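Long-range contacts in transcription inhibitor protein Gfh1 (Thermus thermophilus, PDB 2F23), which inhibits all catalytic activities of RNA polymerase by partly occluding its substrate-binding site and preventing NTP binding: residues R3-T8 against E66-R71; K31-L36 against A50-K55; D93-E98 against K146-V151; Q103-A108 against P116-D121. All coordinates share one frame; numbering follows the deposited sequence.

In the fold
From the N terminus, strand 5-7 leads into helix 9-37, which pairs with the returning helix 46-71. Interaction 2 joins these helices near the far end of the coiled coil, and interaction 1, about 30 Å away between centres, closes the larger loop at its base, so that the smaller loop lies within the larger. The chain then enters the C-terminal domain. There interaction 3 joins the turn after strand 88-92 to strand 145-155, and the loop it closes contains interaction 4, at the sheet's edge strand 117-120. Interactions 1 and 3 touch, with Leu7 and Val5 against Arg150, and so tie the coiled-coil base to the C-terminal sheet.

Interaction 1: R3-T8 against E66-R71; sequences REVKLT and EDILSR
The carbonyl oxygen of Arg3 is gripped twice, by the guanidinium of Arg71 and by a water. Arg71 NH1 donates to Arg3 O at 3.1 Å, coming from above the carbonyl plane, while the water donates to the same oxygen and accepts from Arg71 NH2. A second bridging water accepts from Val5 N and donates to Arg71 O, linking the backbones of Val5 and Arg71.

Within the helix, Asp67 fixes the guanidinium side-on: Arg71 NE reaches Asp67 OD2 at 2.9 Å and Arg71 NH2 reaches Asp67 OD1, both oxygens lying in the guanidinium plane. The bend at chi3 (-63°) folds the arginine chain back toward Asp67, one turn earlier.

Next to these polar groups, Val5 uses both methyls. Its CG2 sits 3.4 Å from Arg71 NH1, and CG1, anti to the backbone N, meets Ile68 CG2 at 3.6 Å. Leu7 extends the apolar row, its CD1 lying 4.2 Å from Leu69 CD2. Replacing Val5 with an alanine would probably open a gap beside Ile68 and remove the methyl that lies against the guanidinium.

Leu69 also packs on helix 9-37. Through backbone bonds of Val5 and Leu7, strand 5-7 pairs in parallel with strand 72-74 where the helical hairpin begins and ends, at the base of the coiled coil of a Gre-family N-terminal domain.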
loop_
_atom_site.group_PDB
_atom_site.type_symbol
_atom_site.label_atom_id
_atom_site.label_comp_id
_atom_site.label_asym_id
_atom_site.label_seq_id
_atom_site.Cartn_x
_atom_site.Cartn_y
_atom_site.Cartn_z
ATOM N N ARG A 3 7.542 9.485 -11.350
ATOM C CA ARG A 3 8.337 8.291 -11.760
ATOM C C ARG A 3 7.427 7.232 -12.377
ATOM O O ARG A 3 6.255 7.125 -12.018
ATOM C CB ARG A 3 9.061 7.702 -10.544
ATOM C CG ARG A 3 10.044 6.591 -10.876
ATOM C CD ARG A 3 10.654 5.995 -9.613
ATOM N NE ARG A 3 11.690 5.011 -9.916
ATOM C CZ ARG A 3 12.329 4.287 -9.002
ATOM N NH1 ARG A 3 12.039 4.430 -7.715
ATOM N NH2 ARG A 3 13.263 3.422 -9.375
ATOM N N GLU A 4 7.975 6.453 -13.307
ATOM C CA GLU A 4 7.222 5.398 -13.983
ATOM C C GLU A 4 6.599 4.424 -12.985
ATOM O O GLU A 4 7.143 4.201 -11.902
ATOM C CB GLU A 4 8.141 4.632 -14.939
ATOM C CG GLU A 4 9.387 4.066 -14.273
ATOM C CD GLU A 4 10.275 3.302 -15.237
ATOM O OE1 GLU A 4 10.670 3.880 -16.271
ATOM O OE2 GLU A 4 10.583 2.125 -14.956
ATOM N N VAL A 5 5.460 3.845 -13.356
ATOM C CA VAL A 5 4.767 2.897 -12.486
ATOM C C VAL A 5 4.520 1.572 -13.192
ATOM O O VAL A 5 3.813 1.515 -14.195
ATOM C CB VAL A 5 3.403 3.452 -12.022
ATOM C CG1 VAL A 5 2.717 2.456 -11.096
ATOM C CG2 VAL A 5 3.597 4.782 -11.323
ATOM N N LYS A 6 5.106 0.508 -12.659
ATOM C CA LYS A 6 4.941 -0.818 -13.233
ATOM C C LYS A 6 4.087 -1.658 -12.298
ATOM O O LYS A 6 4.288 -1.639 -11.083
ATOM C CB LYS A 6 6.303 -1.492 -13.414
ATOM C CG LYS A 6 7.206 -0.820 -14.430
ATOM C CD LYS A 6 8.567 -1.493 -14.482
ATOM C CE LYS A 6 9.524 -0.941 -13.430
ATOM N NZ LYS A 6 9.045 -1.103 -12.030
ATOM N N LEU A 7 3.120 -2.374 -12.866
ATOM C CA LEU A 7 2.241 -3.242 -12.087
ATOM C C LEU A 7 2.041 -4.561 -12.812
ATOM O O LEU A 7 2.051 -4.606 -14.040
ATOM C CB LEU A 7 0.861 -2.601 -11.901
ATOM C CG LEU A 7 0.701 -1.457 -10.900
ATOM C CD1 LEU A 7 -0.703 -0.873 -11.008
ATOM C CD2 LEU A 7 0.943 -1.981 -9.495
ATOM N N THR A 8 1.881 -5.637 -12.055
ATOM C CA THR A 8 1.593 -6.923 -12.671
ATOM C C THR A 8 0.069 -6.915 -12.768
ATOM O O THR A 8 -0.587 -6.026 -12.223
ATOM C CB THR A 8 2.001 -8.106 -11.781
ATOM O OG1 THR A 8 1.415 -7.943 -10.485
ATOM C CG2 THR A 8 3.516 -8.196 -11.649
ATOM N N GLU A 66 -5.828 6.505 -7.869
ATOM C CA GLU A 66 -6.146 6.863 -9.244
ATOM C C GLU A 66 -4.887 7.264 -9.995
ATOM O O GLU A 66 -4.746 6.966 -11.180
ATOM C CB GLU A 66 -7.167 8.001 -9.272
ATOM C CG GLU A 66 -8.573 7.541 -8.920
ATOM C CD GLU A 66 -9.571 8.679 -8.818
ATOM O OE1 GLU A 66 -10.782 8.393 -8.854
ATOM O OE2 GLU A 66 -9.150 9.848 -8.692
ATOM N N ASP A 67 -3.971 7.932 -9.301
ATOM C CA ASP A 67 -2.722 8.364 -9.917
ATOM C C ASP A 67 -1.902 7.160 -10.361
ATOM O O ASP A 67 -1.460 7.081 -11.509
ATOM C CB ASP A 67 -1.896 9.193 -8.930
ATOM C CG ASP A 67 -0.581 9.659 -9.526
ATOM O OD1 ASP A 67 0.464 9.508 -8.859
ATOM O OD2 ASP A 67 -0.594 10.179 -10.661
ATOM N N ILE A 68 -1.703 6.221 -9.443
ATOM C CA ILE A 68 -0.924 5.026 -9.737
ATOM C C ILE A 68 -1.566 4.153 -10.806
ATOM O O ILE A 68 -0.905 3.731 -11.751
ATOM C CB ILE A 68 -0.713 4.192 -8.466
ATOM C CG1 ILE A 68 0.030 5.040 -7.434
ATOM C CG2 ILE A 68 0.055 2.912 -8.792
ATOM C CD1 ILE A 68 0.296 4.336 -6.153
ATOM N N LEU A 69 -2.858 3.891 -10.660
ATOM C CA LEU A 69 -3.565 3.055 -11.617
ATOM C C LEU A 69 -3.634 3.641 -13.022
ATOM O O LEU A 69 -3.504 2.916 -14.010
ATOM C CB LEU A 69 -4.978 2.764 -11.103
ATOM C CG LEU A 69 -5.053 1.753 -9.954
ATOM C CD1 LEU A 69 -6.457 1.755 -9.375
ATOM C CD2 LEU A 69 -4.682 0.355 -10.458
ATOM N N SER A 70 -3.821 4.951 -13.114
ATOM C CA SER A 70 -3.925 5.604 -14.411
ATOM C C SER A 70 -2.601 5.672 -15.165
ATOM O O SER A 70 -2.589 5.742 -16.396
ATOM C CB SER A 70 -4.492 7.019 -14.246
ATOM O OG SER A 70 -3.584 7.858 -13.554
ATOM N N ARG A 71 -1.488 5.638 -14.437
ATOM C CA ARG A 71 -0.177 5.724 -15.069
ATOM C C ARG A 71 0.550 4.393 -15.159
ATOM O O ARG A 71 1.636 4.305 -15.733
ATOM C CB ARG A 71 0.699 6.724 -14.315
ATOM C CG ARG A 71 0.118 8.129 -14.301
ATOM C CD ARG A 71 1.092 9.169 -13.766
ATOM N NE ARG A 71 1.455 8.947 -12.371
ATOM C CZ ARG A 71 2.544 8.299 -11.972
ATOM N NH1 ARG A 71 3.387 7.801 -12.865
ATOM N NH2 ARG A 71 2.789 8.147 -10.677
HETATM O O HOH W 1 5.132 7.454 -9.473
HETATM O O HOH W 2 4.248 4.858 -15.886
#

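Interaction 2: K31-L36 against A50-K55; sequences KILQEL and AAKQEK
This is an apolar contact between the two antiparallel helices of the coiled coil, well out along the hairpin from the C-terminal domain and largely at the surface. The axes of the two short helical segments come within 9.2 Å of each other, at 157° between their directions, and no hydrogen bond crosses the interface.

Leu33 makes three of the five side-chain contacts. With CG anti to the backbone N (chi1 176°), its two methyls fork over the opposing helix: CD1 touches Lys52 CG at 3.6 Å and lies near the methyl of Ala51, while CD2 meets Lys55 CD at 3.7 Å. The leucine and the Lys55 chain cross at about a right angle. Ala51 CB is approached from the other helix by Leu36 CD1 as well, at 3.7 Å, and more distantly by Ile32 CG2.

Both lysines therefore lend their aliphatic stems to the interface, while their charged ends turn to acidic partners on their own helix, Lys52 to Glu49 and Lys55 to Glu59. Leu48 adds to the apolar seam by touching both Leu33 and Leu36. Leucines facing a small alanine, flanked by lysine methylenes, form the side-chain seam of an antiparallel two-helix coiled coil, here the long N-terminal hairpin of the GreA/GreB family.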
loop_
_atom_site.group_PDB
_atom_site.type_symbol
_atom_site.label_atom_id
_atom_site.label_comp_id
_atom_site.label_asym_id
_atom_site.label_seq_id
_atom_site.Cartn_x
_atom_site.Cartn_y
_atom_site.Cartn_z
ATOM N N LYS A 31 -22.128 11.152 2.849
ATOM C CA LYS A 31 -23.492 11.118 3.364
ATOM C C LYS A 31 -23.492 11.598 4.814
ATOM O O LYS A 31 -24.332 12.405 5.211
ATOM C CB LYS A 31 -24.057 9.697 3.282
ATOM C CG LYS A 31 -25.498 9.573 3.761
ATOM C CD LYS A 31 -25.984 8.133 3.694
ATOM C CE LYS A 31 -25.207 7.235 4.645
ATOM N NZ LYS A 31 -25.381 7.643 6.066
ATOM N N ILE A 32 -22.542 11.101 5.599
ATOM C CA ILE A 32 -22.424 11.490 7.000
ATOM C C ILE A 32 -22.208 12.996 7.131
ATOM O O ILE A 32 -22.850 13.657 7.949
ATOM C CB ILE A 32 -21.257 10.740 7.682
ATOM C CG1 ILE A 32 -21.616 9.260 7.827
ATOM C CG2 ILE A 32 -20.945 11.358 9.044
ATOM C CD1 ILE A 32 -20.516 8.417 8.427
ATOM N N LEU A 33 -21.305 13.537 6.320
ATOM C CA LEU A 33 -21.024 14.965 6.363
ATOM C C LEU A 33 -22.273 15.770 6.024
ATOM O O LEU A 33 -22.606 16.736 6.712
ATOM C CB LEU A 33 -19.903 15.323 5.377
ATOM C CG LEU A 33 -19.601 16.822 5.271
ATOM C CD1 LEU A 33 -19.187 17.361 6.633
ATOM C CD2 LEU A 33 -18.497 17.060 4.244
ATOM N N GLN A 34 -22.969 15.366 4.968
ATOM C CA GLN A 34 -24.178 16.065 4.547
ATOM C C GLN A 34 -25.234 16.054 5.647
ATOM O O GLN A 34 -25.878 17.072 5.907
ATOM C CB GLN A 34 -24.747 15.427 3.278
ATOM C CG GLN A 34 -25.942 16.163 2.690
ATOM C CD GLN A 34 -25.631 17.609 2.350
ATOM O OE1 GLN A 34 -24.631 17.904 1.695
ATOM N NE2 GLN A 34 -26.493 18.520 2.790
ATOM N N GLU A 35 -25.412 14.903 6.288
ATOM C CA GLU A 35 -26.388 14.772 7.366
ATOM C C GLU A 35 -26.071 15.743 8.504
ATOM O O GLU A 35 -26.968 16.390 9.047
ATOM C CB GLU A 35 -26.393 13.340 7.921
ATOM C CG GLU A 35 -26.559 12.236 6.885
ATOM C CD GLU A 35 -27.885 12.287 6.156
ATOM O OE1 GLU A 35 -28.156 13.297 5.473
ATOM O OE2 GLU A 35 -28.657 11.310 6.264
ATOM N N LEU A 36 -24.792 15.843 8.862
ATOM C CA LEU A 36 -24.369 16.731 9.939
ATOM C C LEU A 36 -24.523 18.198 9.561
ATOM O O LEU A 36 -24.808 19.042 10.417
ATOM C CB LEU A 36 -22.913 16.449 10.321
ATOM C CG LEU A 36 -22.638 15.092 10.974
ATOM C CD1 LEU A 36 -21.146 14.944 11.220
ATOM C CD2 LEU A 36 -23.408 14.974 12.283
ATOM N N ALA A 50 -14.669 16.299 12.476
ATOM C CA ALA A 50 -14.223 14.912 12.371
ATOM C C ALA A 50 -14.720 14.311 11.061
ATOM O O ALA A 50 -14.003 13.552 10.407
ATOM C CB ALA A 50 -14.745 14.096 13.560
ATOM N N ALA A 51 -15.948 14.656 10.680
ATOM C CA ALA A 51 -16.535 14.150 9.444
ATOM C C ALA A 51 -15.777 14.685 8.235
ATOM O O ALA A 51 -15.542 13.959 7.271
ATOM C CB ALA A 51 -18.004 14.543 9.361
ATOM N N LYS A 52 -15.400 15.960 8.283
ATOM C CA LYS A 52 -14.653 16.545 7.177
ATOM C C LYS A 52 -13.245 15.942 7.118
ATOM O O LYS A 52 -12.705 15.719 6.032
ATOM C CB LYS A 52 -14.575 18.068 7.329
ATOM C CG LYS A 52 -15.919 18.769 7.133
ATOM C CD LYS A 52 -15.782 20.290 7.111
ATOM C CE LYS A 52 -15.305 20.834 8.439
ATOM N NZ LYS A 52 -15.216 22.324 8.408
ATOM N N GLN A 53 -12.660 15.663 8.282
ATOM C CA GLN A 53 -11.322 15.085 8.331
ATOM C C GLN A 53 -11.301 13.678 7.740
ATOM O O GLN A 53 -10.368 13.316 7.022
ATOM C CB GLN A 53 -10.804 15.045 9.771
ATOM C CG GLN A 53 -9.404 14.461 9.898
ATOM C CD GLN A 53 -8.897 14.450 11.328
ATOM O OE1 GLN A 53 -9.467 13.791 12.198
ATOM N NE2 GLN A 53 -7.818 15.182 11.575
ATOM N N GLU A 54 -12.333 12.891 8.031
ATOM C CA GLU A 54 -12.402 11.528 7.517
ATOM C C GLU A 54 -12.648 11.532 6.010
ATOM O O GLU A 54 -12.057 10.738 5.275
ATOM C CB GLU A 54 -13.499 10.746 8.245
ATOM C CG GLU A 54 -13.685 9.302 7.772
ATOM C CD GLU A 54 -12.430 8.440 7.896
ATOM O OE1 GLU A 54 -11.427 8.883 8.491
ATOM O OE2 GLU A 54 -12.455 7.297 7.394
ATOM N N LYS A 55 -13.512 12.432 5.545
ATOM C CA LYS A 55 -13.793 12.527 4.119
ATOM C C LYS A 55 -12.501 12.876 3.378
ATOM O O LYS A 55 -12.205 12.300 2.335
ATOM C CB LYS A 55 -14.864 13.599 3.861
ATOM C CG LYS A 55 -15.269 13.764 2.402
ATOM C CD LYS A 55 -16.507 14.651 2.286
ATOM C CE LYS A 55 -16.916 14.872 0.840
ATOM N NZ LYS A 55 -15.954 15.748 0.130
#

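Interaction 3: D93-E98 against K146-V151; sequences DPLSGE and KREFRV
With CG anti to the backbone N (chi1 -173°), Asp93 brings its carboxylate to Arg147, whose chain bends at chi2 and chi3 to meet it. Asp93 OD2 and Arg147 NH1 form a salt bridge of 2.6 Å, the carboxylate and guanidinium planes inclined by 27°. The other oxygen serves the segment's own turn: Asp93 OD1 accepts from Leu95 N at 2.8 Å, nearly along its C-O axis, and from Ser96 N, which comes from above the carboxylate plane.

These bonds make an Asx turn and an Asx motif, overlapped by an ST turn in which Ser96 OG accepts from Glu98 N. Together they shape the connection between antiparallel strands 88-92 and 99-105, folding it across strand 145-155 of the C-terminal sheet. A leucine in place of Asp93 would probably leave Arg147 without its acidic mate and the amides of Leu95 and Ser96 without their acceptor.

On the backbone side, Asp93 CA makes a CA-H...O contact with Glu148 O at 3.4 Å. Pro94 CG comes within 3.3 Å of Glu148 OE2, crossing that side chain at about a right angle, and Leu95 CD2 touches the same oxygen. Glu148 OE2 takes its hydrogen bond from Gln18 of helix 9-37, while Pro94 rests on Ile68 and Leu95 on Leu65, both of helix 46-71.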
loop_
_atom_site.group_PDB
_atom_site.type_symbol
_atom_site.label_atom_id
_atom_site.label_comp_id
_atom_site.label_asym_id
_atom_site.label_seq_id
_atom_site.Cartn_x
_atom_site.Cartn_y
_atom_site.Cartn_z
ATOM N N ASP A 93 5.160 2.460 -0.985
ATOM C CA ASP A 93 3.791 2.519 -0.497
ATOM C C ASP A 93 2.996 3.317 -1.537
ATOM O O ASP A 93 3.294 4.482 -1.795
ATOM C CB ASP A 93 3.765 3.236 0.857
ATOM C CG ASP A 93 2.403 3.202 1.514
ATOM O OD1 ASP A 93 1.397 3.389 0.801
ATOM O OD2 ASP A 93 2.338 3.003 2.748
ATOM N N PRO A 94 1.987 2.691 -2.159
ATOM C CA PRO A 94 1.181 3.376 -3.174
ATOM C C PRO A 94 0.336 4.537 -2.667
ATOM O O PRO A 94 -0.058 5.404 -3.447
ATOM C CB PRO A 94 0.332 2.246 -3.760
ATOM C CG PRO A 94 0.183 1.303 -2.619
ATOM C CD PRO A 94 1.566 1.287 -2.012
ATOM N N LEU A 95 0.070 4.559 -1.365
ATOM C CA LEU A 95 -0.744 5.622 -0.782
ATOM C C LEU A 95 0.064 6.814 -0.268
ATOM O O LEU A 95 -0.392 7.955 -0.347
ATOM C CB LEU A 95 -1.605 5.061 0.358
ATOM C CG LEU A 95 -2.750 4.100 0.010
ATOM C CD1 LEU A 95 -3.745 4.799 -0.905
ATOM C CD2 LEU A 95 -2.210 2.846 -0.651
ATOM N N SER A 96 1.262 6.557 0.250
ATOM C CA SER A 96 2.089 7.635 0.790
ATOM C C SER A 96 3.321 7.955 -0.046
ATOM O O SER A 96 3.896 9.038 0.076
ATOM C CB SER A 96 2.535 7.287 2.210
ATOM O OG SER A 96 3.479 6.227 2.194
ATOM N N GLY A 97 3.728 7.011 -0.888
ATOM C CA GLY A 97 4.900 7.221 -1.716
ATOM C C GLY A 97 6.171 6.886 -0.958
ATOM O O GLY A 97 7.274 7.020 -1.485
ATOM N N GLU A 98 6.018 6.448 0.288
ATOM C CA GLU A 98 7.163 6.091 1.117
ATOM C C GLU A 98 7.955 4.952 0.481
ATOM O O GLU A 98 7.382 3.974 0.004
ATOM C CB GLU A 98 6.697 5.667 2.512
ATOM C CG GLU A 98 7.831 5.285 3.456
ATOM C CD GLU A 98 7.335 4.890 4.835
ATOM O OE1 GLU A 98 6.628 5.703 5.471
ATOM O OE2 GLU A 98 7.656 3.770 5.287
ATOM N N LYS A 146 0.961 -2.892 9.771
ATOM C CA LYS A 146 0.548 -3.382 8.459
ATOM C C LYS A 146 0.543 -2.249 7.437
ATOM O O LYS A 146 -0.077 -1.209 7.652
ATOM C CB LYS A 146 -0.847 -4.007 8.559
ATOM C CG LYS A 146 -1.360 -4.672 7.290
ATOM C CD LYS A 146 -2.793 -5.156 7.492
ATOM C CE LYS A 146 -3.325 -5.903 6.276
ATOM N NZ LYS A 146 -2.606 -7.187 6.051
ATOM N N ARG A 147 1.234 -2.460 6.322
ATOM C CA ARG A 147 1.309 -1.457 5.267
ATOM C C ARG A 147 1.269 -2.131 3.903
ATOM O O ARG A 147 1.653 -3.292 3.766
ATOM C CB ARG A 147 2.606 -0.656 5.394
ATOM C CG ARG A 147 2.734 0.148 6.678
ATOM C CD ARG A 147 2.426 1.627 6.480
ATOM N NE ARG A 147 1.000 1.936 6.363
ATOM C CZ ARG A 147 0.275 1.792 5.257
ATOM N NH1 ARG A 147 0.827 1.335 4.140
ATOM N NH2 ARG A 147 -1.009 2.125 5.262
ATOM N N GLU A 148 0.801 -1.398 2.900
ATOM C CA GLU A 148 0.724 -1.926 1.543
ATOM C C GLU A 148 1.894 -1.386 0.727
ATOM O O GLU A 148 2.181 -0.191 0.762
ATOM C CB GLU A 148 -0.607 -1.524 0.900
ATOM C CG GLU A 148 -0.719 -1.848 -0.580
ATOM C CD GLU A 148 -2.118 -1.618 -1.130
ATOM O OE1 GLU A 148 -2.915 -2.578 -1.171
ATOM O OE2 GLU A 148 -2.420 -0.473 -1.513
ATOM N N PHE A 149 2.574 -2.271 0.003
ATOM C CA PHE A 149 3.716 -1.872 -0.814
ATOM C C PHE A 149 3.698 -2.470 -2.205
ATOM O O PHE A 149 3.261 -3.600 -2.405
ATOM C CB PHE A 149 5.039 -2.305 -0.173
ATOM C CG PHE A 149 5.371 -1.590 1.097
ATOM C CD1 PHE A 149 5.049 -2.153 2.328
ATOM C CD2 PHE A 149 6.018 -0.362 1.067
ATOM C CE1 PHE A 149 5.371 -1.500 3.513
ATOM C CE2 PHE A 149 6.345 0.300 2.249
ATOM C CZ PHE A 149 6.019 -0.273 3.473
ATOM N N ARG A 150 4.199 -1.702 -3.162
ATOM C CA ARG A 150 4.317 -2.162 -4.538
ATOM C C ARG A 150 5.789 -2.518 -4.689
ATOM O O ARG A 150 6.654 -1.784 -4.212
ATOM C CB ARG A 150 3.955 -1.040 -5.513
ATOM C CG ARG A 150 4.175 -1.380 -6.979
ATOM C CD ARG A 150 3.618 -0.278 -7.865
ATOM N NE ARG A 150 4.299 0.992 -7.642
ATOM C CZ ARG A 150 5.390 1.381 -8.294
ATOM N NH1 ARG A 150 5.928 0.597 -9.218
ATOM N NH2 ARG A 150 5.941 2.555 -8.021
ATOM N N VAL A 151 6.074 -3.652 -5.321
ATOM C CA VAL A 151 7.455 -4.072 -5.536
ATOM C C VAL A 151 7.993 -3.278 -6.721
ATOM O O VAL A 151 7.498 -3.403 -7.835
ATOM C CB VAL A 151 7.540 -5.580 -5.847
ATOM C CG1 VAL A 151 8.987 -5.985 -6.083
ATOM C CG2 VAL A 151 6.946 -6.374 -4.692
#

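Interaction 4: Q103-A108 against P116-D121; sequences QVVSPA and PMKISD
Four backbone hydrogen bonds join the strands. Gln103 N donates to Met117 O at 2.8 Å, Ile119 N to Gln103 O, Val105 N to Ile119 O at 2.8 Å, and Asp121 N to Val105 O. The last is the most bent at its hydrogen (143°). Alongside them, the CA-H groups of Lys118, Val104 and Ser120 make CA-H...O contacts with Gln103 O, Ile119 O and Val105 O.

Gln103 and Lys118 lie side by side on one face, pointing the same way, with Gln103 OE1 4.1 Å from Lys118 CE. Val105 shares that face, its CG2 standing over the Ile119 carbonyl and 3.9 Å from Lys118 CB. On the other face, beside Ile119, Val104 points CG1 at Asp121 CB, 3.6 Å away and crossing it at about a right angle.

The pairing is parallel, Gln103 with Lys118 through Val105 with Ser120, and places strand 117-120 at the edge of the mixed sheet of the FKBP-like C-terminal domain, next to strand 99-105.

Where the strands end, Pro107 packs on the neighbouring turn: its CG lies 3.3 Å from Ser120 OG and its CD 3.4 Å from Asp121 OD2. A chi1 of 167°, anti to the backbone N, puts Ser120 OG against the proline ring; OG is separately hydrogen-bonded to Ala122 N. A water bridges Asp121 OD1, to which it donates at 2.8 Å, and Ser106 OG.

Farther out, Asp114 pairs with the ammonium of Lys118, while Gln103 NE2 bonds to Gly86 O. Ile119 and Met117 both rest on Val102 of the adjoining strand, and Met117 also touches Pro143.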
loop_
_atom_site.group_PDB
_atom_site.type_symbol
_atom_site.label_atom_id
_atom_site.label_comp_id
_atom_site.label_asym_id
_atom_site.label_seq_id
_atom_site.Cartn_x
_atom_site.Cartn_y
_atom_site.Cartn_z
ATOM N N GLN A 103 16.007 -6.941 2.555
ATOM C CA GLN A 103 16.712 -8.064 1.972
ATOM C C GLN A 103 16.212 -9.297 2.694
ATOM O O GLN A 103 16.217 -9.348 3.925
ATOM C CB GLN A 103 18.232 -7.955 2.136
ATOM C CG GLN A 103 18.943 -9.184 1.583
ATOM C CD GLN A 103 20.453 -9.096 1.639
ATOM O OE1 GLN A 103 21.031 -8.723 2.661
ATOM N NE2 GLN A 103 21.105 -9.461 0.536
ATOM N N VAL A 104 15.753 -10.279 1.930
ATOM C CA VAL A 104 15.267 -11.518 2.517
ATOM C C VAL A 104 16.493 -12.348 2.887
ATOM O O VAL A 104 17.357 -12.600 2.049
ATOM C CB VAL A 104 14.381 -12.305 1.519
ATOM C CG1 VAL A 104 13.974 -13.631 2.124
ATOM C CG2 VAL A 104 13.131 -11.491 1.174
ATOM N N VAL A 105 16.577 -12.753 4.150
ATOM C CA VAL A 105 17.718 -13.536 4.610
ATOM C C VAL A 105 17.269 -14.698 5.482
ATOM O O VAL A 105 16.089 -14.823 5.805
ATOM C CB VAL A 105 18.693 -12.659 5.430
ATOM C CG1 VAL A 105 19.242 -11.531 4.557
ATOM C CG2 VAL A 105 17.975 -12.073 6.643
ATOM N N SER A 106 18.208 -15.557 5.858
ATOM C CA SER A 106 17.865 -16.676 6.723
ATOM C C SER A 106 17.540 -16.125 8.106
ATOM O O SER A 106 18.006 -15.049 8.482
ATOM C CB SER A 106 19.023 -17.671 6.806
ATOM O OG SER A 106 19.182 -18.346 5.571
ATOM N N PRO A 107 16.724 -16.852 8.882
ATOM C CA PRO A 107 16.336 -16.423 10.227
ATOM C C PRO A 107 17.485 -15.916 11.097
ATOM O O PRO A 107 17.352 -14.896 11.769
ATOM C CB PRO A 107 15.675 -17.670 10.799
ATOM C CG PRO A 107 14.992 -18.238 9.599
ATOM C CD PRO A 107 16.068 -18.127 8.533
ATOM N N ALA A 108 18.609 -16.624 11.066
ATOM C CA ALA A 108 19.772 -16.263 11.865
ATOM C C ALA A 108 20.437 -14.948 11.464
ATOM O O ALA A 108 21.229 -14.395 12.224
ATOM C CB ALA A 108 20.794 -17.390 11.817
ATOM N N PRO A 116 19.285 -1.973 3.728
ATOM C CA PRO A 116 17.917 -2.500 3.784
ATOM C C PRO A 116 17.659 -3.362 5.018
ATOM O O PRO A 116 18.585 -3.957 5.572
ATOM C CB PRO A 116 17.802 -3.297 2.487
ATOM C CG PRO A 116 19.206 -3.743 2.234
ATOM C CD PRO A 116 20.000 -2.501 2.553
ATOM N N MET A 117 16.403 -3.413 5.453
ATOM C CA MET A 117 16.047 -4.223 6.612
ATOM C C MET A 117 16.283 -5.685 6.253
ATOM O O MET A 117 15.797 -6.148 5.224
ATOM C CB MET A 117 14.563 -4.054 6.980
ATOM C CG MET A 117 14.144 -2.706 7.553
ATOM S SD MET A 117 12.674 -2.844 8.642
ATOM C CE MET A 117 11.800 -4.148 7.893
ATOM N N LYS A 118 17.033 -6.405 7.082
ATOM C CA LYS A 118 17.272 -7.822 6.832
ATOM C C LYS A 118 16.113 -8.565 7.483
ATOM O O LYS A 118 16.023 -8.659 8.707
ATOM C CB LYS A 118 18.604 -8.271 7.431
ATOM C CG LYS A 118 19.816 -7.703 6.709
ATOM C CD LYS A 118 21.099 -8.382 7.158
ATOM C CE LYS A 118 22.305 -7.822 6.423
ATOM N NZ LYS A 118 22.544 -6.394 6.780
ATOM N N ILE A 119 15.225 -9.077 6.641
ATOM C CA ILE A 119 14.028 -9.773 7.085
ATOM C C ILE A 119 14.145 -11.281 6.918
ATOM O O ILE A 119 14.521 -11.767 5.853
ATOM C CB ILE A 119 12.815 -9.268 6.282
ATOM C CG1 ILE A 119 12.723 -7.747 6.406
ATOM C CG2 ILE A 119 11.533 -9.927 6.768
ATOM C CD1 ILE A 119 11.674 -7.140 5.524
ATOM N N SER A 120 13.814 -12.014 7.976
ATOM C CA SER A 120 13.870 -13.469 7.946
ATOM C C SER A 120 12.850 -14.018 6.960
ATOM O O SER A 120 11.706 -13.567 6.935
ATOM C CB SER A 120 13.580 -14.026 9.340
ATOM O OG SER A 120 13.333 -15.422 9.293
ATOM N N ASP A 121 13.260 -14.988 6.146
ATOM C CA ASP A 121 12.344 -15.572 5.181
ATOM C C ASP A 121 11.244 -16.387 5.860
ATOM O O ASP A 121 10.270 -16.767 5.220
ATOM C CB ASP A 121 13.099 -16.431 4.148
ATOM C CG ASP A 121 13.835 -17.610 4.764
ATOM O OD1 ASP A 121 14.455 -18.369 3.986
ATOM O OD2 ASP A 121 13.810 -17.788 5.999
HETATM O O HOH W 3 16.560 -19.855 5.191
#